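Local coordinates for heterokaryon incompatibility protein s (Podospora anserina, PDB 2WVQ) that forms a prion responsible for the non-Mendelian trait [het-s] and, on meeting het-S from incompatible cells, triggers a lethal reaction that prevents viable heterokaryons, at residues N17-N23 with I65-F71. The protein carries 2 engineered substitutions. Sequence-based numbering, arbitrary orientation.
Sequences NVAGLFN and INDDPRF
I65 is the knob of this contact, and the hollow it enters is formed by V18 and A19 in the first turn of helix 18-28 and F22 one turn on. Its CG1, anti to the backbone N (chi1 -175°), rests on the helix backbone, 3.7 Å from A19 CA. From there CD1 reaches V18 CG1 at 4.0 Å, the two side chains crossing at about a right angle, while the other branch, CG2, lies 4.1 Å from F22 CE2. With F71 in one of its two deposited conformers, the same CD1 also sits 3.7 Å above one face of the F71 ring, offset toward its rim, and so is wedged between helix and ring. In that conformer V18 CG1 also reaches the rim of the ring, 4.1 Å from F71 CD2. The small A19 methyl is the counter-bump: it rests against the carbonyl oxygens of both I65 and F71, with CB 3.6 Å from I65 O. W59 of helix 42-62 meets the F22 ring and touches I65, extending the apolar cluster within the globular HeLo domain. A backbone hydrogen bond joins A19 N to F71 O (3.1 Å). Being in the first turn, that N-H has no carbonyl of its own helix to bind; F71 O therefore satisfies it, and a nearly straight bond (167° at the hydrogen) fixes the helix start against the loop between helices 42-62 and 79-108, beside a mainly apolar fit.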
# COMPACT_ATOMS: atom_id res chain seq x y z
N ASN A 17 15.58 1.27 -15.75
CA ASN A 17 15.77 2.72 -15.70
C ASN A 17 14.37 3.34 -15.57
O ASN A 17 13.37 2.60 -15.67
CB ASN A 17 16.53 3.24 -16.94
CG ASN A 17 15.98 2.70 -18.23
OD1 ASN A 17 16.68 1.98 -18.95
ND2 ASN A 17 14.75 3.06 -18.55
N VAL A 18 14.29 4.65 -15.34
CA VAL A 18 13.04 5.30 -15.00
C VAL A 18 12.02 5.16 -16.11
O VAL A 18 10.85 4.87 -15.83
CB VAL A 18 13.23 6.80 -14.61
CG1 VAL A 18 11.88 7.45 -14.21
CG2 VAL A 18 14.28 6.97 -13.52
N ALA A 19 12.44 5.31 -17.37
CA ALA A 19 11.51 5.24 -18.50
C ALA A 19 10.87 3.85 -18.64
O ALA A 19 9.65 3.70 -18.89
CB ALA A 19 12.24 5.65 -19.82
N GLY A 20 11.71 2.85 -18.49
CA GLY A 20 11.30 1.46 -18.54
C GLY A 20 10.36 1.09 -17.40
O GLY A 20 9.35 0.42 -17.64
N LEU A 21 10.66 1.54 -16.17
CA LEU A 21 9.75 1.38 -15.00
C LEU A 21 8.46 2.20 -15.15
O LEU A 21 7.36 1.71 -14.89
CB LEU A 21 10.47 1.79 -13.70
CG LEU A 21 11.71 0.97 -13.25
CD1 LEU A 21 12.57 1.72 -12.21
CD2 LEU A 21 11.34 -0.46 -12.79
N PHE A 22 8.59 3.45 -15.61
CA PHE A 22 7.42 4.30 -15.92
C PHE A 22 6.46 3.68 -16.91
O PHE A 22 5.24 3.66 -16.65
CB PHE A 22 7.82 5.69 -16.43
CG PHE A 22 6.65 6.51 -16.91
CD1 PHE A 22 5.89 7.26 -16.01
CD2 PHE A 22 6.30 6.51 -18.24
CE1 PHE A 22 4.79 8.00 -16.45
CE2 PHE A 22 5.19 7.27 -18.71
CZ PHE A 22 4.45 8.01 -17.82
N ASN A 23 6.98 3.19 -18.04
CA ASN A 23 6.13 2.57 -19.09
C ASN A 23 5.42 1.31 -18.57
O ASN A 23 4.27 1.06 -18.91
CB ASN A 23 6.88 2.32 -20.41
CG ASN A 23 7.27 3.63 -21.14
OD1 ASN A 23 6.49 4.59 -21.21
ND2 ASN A 23 8.51 3.70 -21.60
N ILE A 65 9.82 11.74 -21.14
CA ILE A 65 10.36 10.52 -20.56
C ILE A 65 11.09 9.60 -21.54
O ILE A 65 12.11 9.00 -21.21
CB ILE A 65 9.19 9.72 -19.78
CG1 ILE A 65 9.73 8.48 -19.04
CG2 ILE A 65 8.10 9.30 -20.74
CD1 ILE A 65 10.28 8.74 -17.64
N ASN A 66 10.57 9.49 -22.75
CA ASN A 66 11.14 8.62 -23.76
C ASN A 66 12.30 9.19 -24.59
O ASN A 66 13.00 8.44 -25.30
CB ASN A 66 10.04 8.14 -24.68
CG ASN A 66 9.17 7.15 -24.04
OD1 ASN A 66 7.95 7.16 -24.25
ND2 ASN A 66 9.76 6.29 -23.18
N ASP A 67 12.51 10.50 -24.49
CA ASP A 67 13.50 11.21 -25.33
C ASP A 67 14.68 11.70 -24.52
O ASP A 67 15.79 11.80 -25.04
CB ASP A 67 12.86 12.41 -26.04
CG ASP A 67 11.66 12.03 -26.89
OD1 ASP A 67 11.65 10.97 -27.57
OD2 ASP A 67 10.74 12.86 -26.95
N ASP A 68 14.44 12.01 -23.25
CA ASP A 68 15.43 12.55 -22.34
C ASP A 68 16.31 11.43 -21.73
O ASP A 68 15.81 10.56 -21.01
CB ASP A 68 14.73 13.40 -21.26
CG ASP A 68 15.69 14.10 -20.30
OD1 ASP A 68 15.24 14.97 -19.53
OD2 ASP A 68 16.89 13.78 -20.26
N PRO A 69 17.64 11.43 -22.06
CA PRO A 69 18.54 10.37 -21.63
C PRO A 69 18.70 10.21 -20.12
O PRO A 69 19.03 9.11 -19.69
CB PRO A 69 19.86 10.72 -22.30
CG PRO A 69 19.77 12.19 -22.63
CD PRO A 69 18.32 12.43 -22.91
N ARG A 70 18.48 11.27 -19.32
CA ARG A 70 18.48 11.15 -17.86
C ARG A 70 17.63 9.94 -17.40
O ARG A 70 18.00 9.26 -16.46
CB ARG A 70 17.92 12.41 -17.17
CG ARG A 70 18.93 13.50 -16.87
CD ARG A 70 18.25 14.71 -16.23
NE ARG A 70 16.94 15.04 -16.81
CZ ARG A 70 16.11 15.92 -16.26
NH1 ARG A 70 14.93 16.17 -16.82
NH2 ARG A 70 16.44 16.54 -15.14
N PHE A 71 16.52 9.69 -18.10
CA PHE A 71 15.56 8.62 -17.73
C PHE A 71 15.96 7.26 -18.24
O PHE A 71 15.33 6.28 -17.91
CB PHE A 71 14.15 8.94 -18.22
CG PHE A 71 13.64 10.24 -17.74
CD1 PHE A 71 13.27 11.23 -18.64
CD2 PHE A 71 13.54 10.49 -16.37
CE1 PHE A 71 12.81 12.45 -18.21
CE2 PHE A 71 13.09 11.71 -15.91
CZ PHE A 71 12.72 12.70 -16.84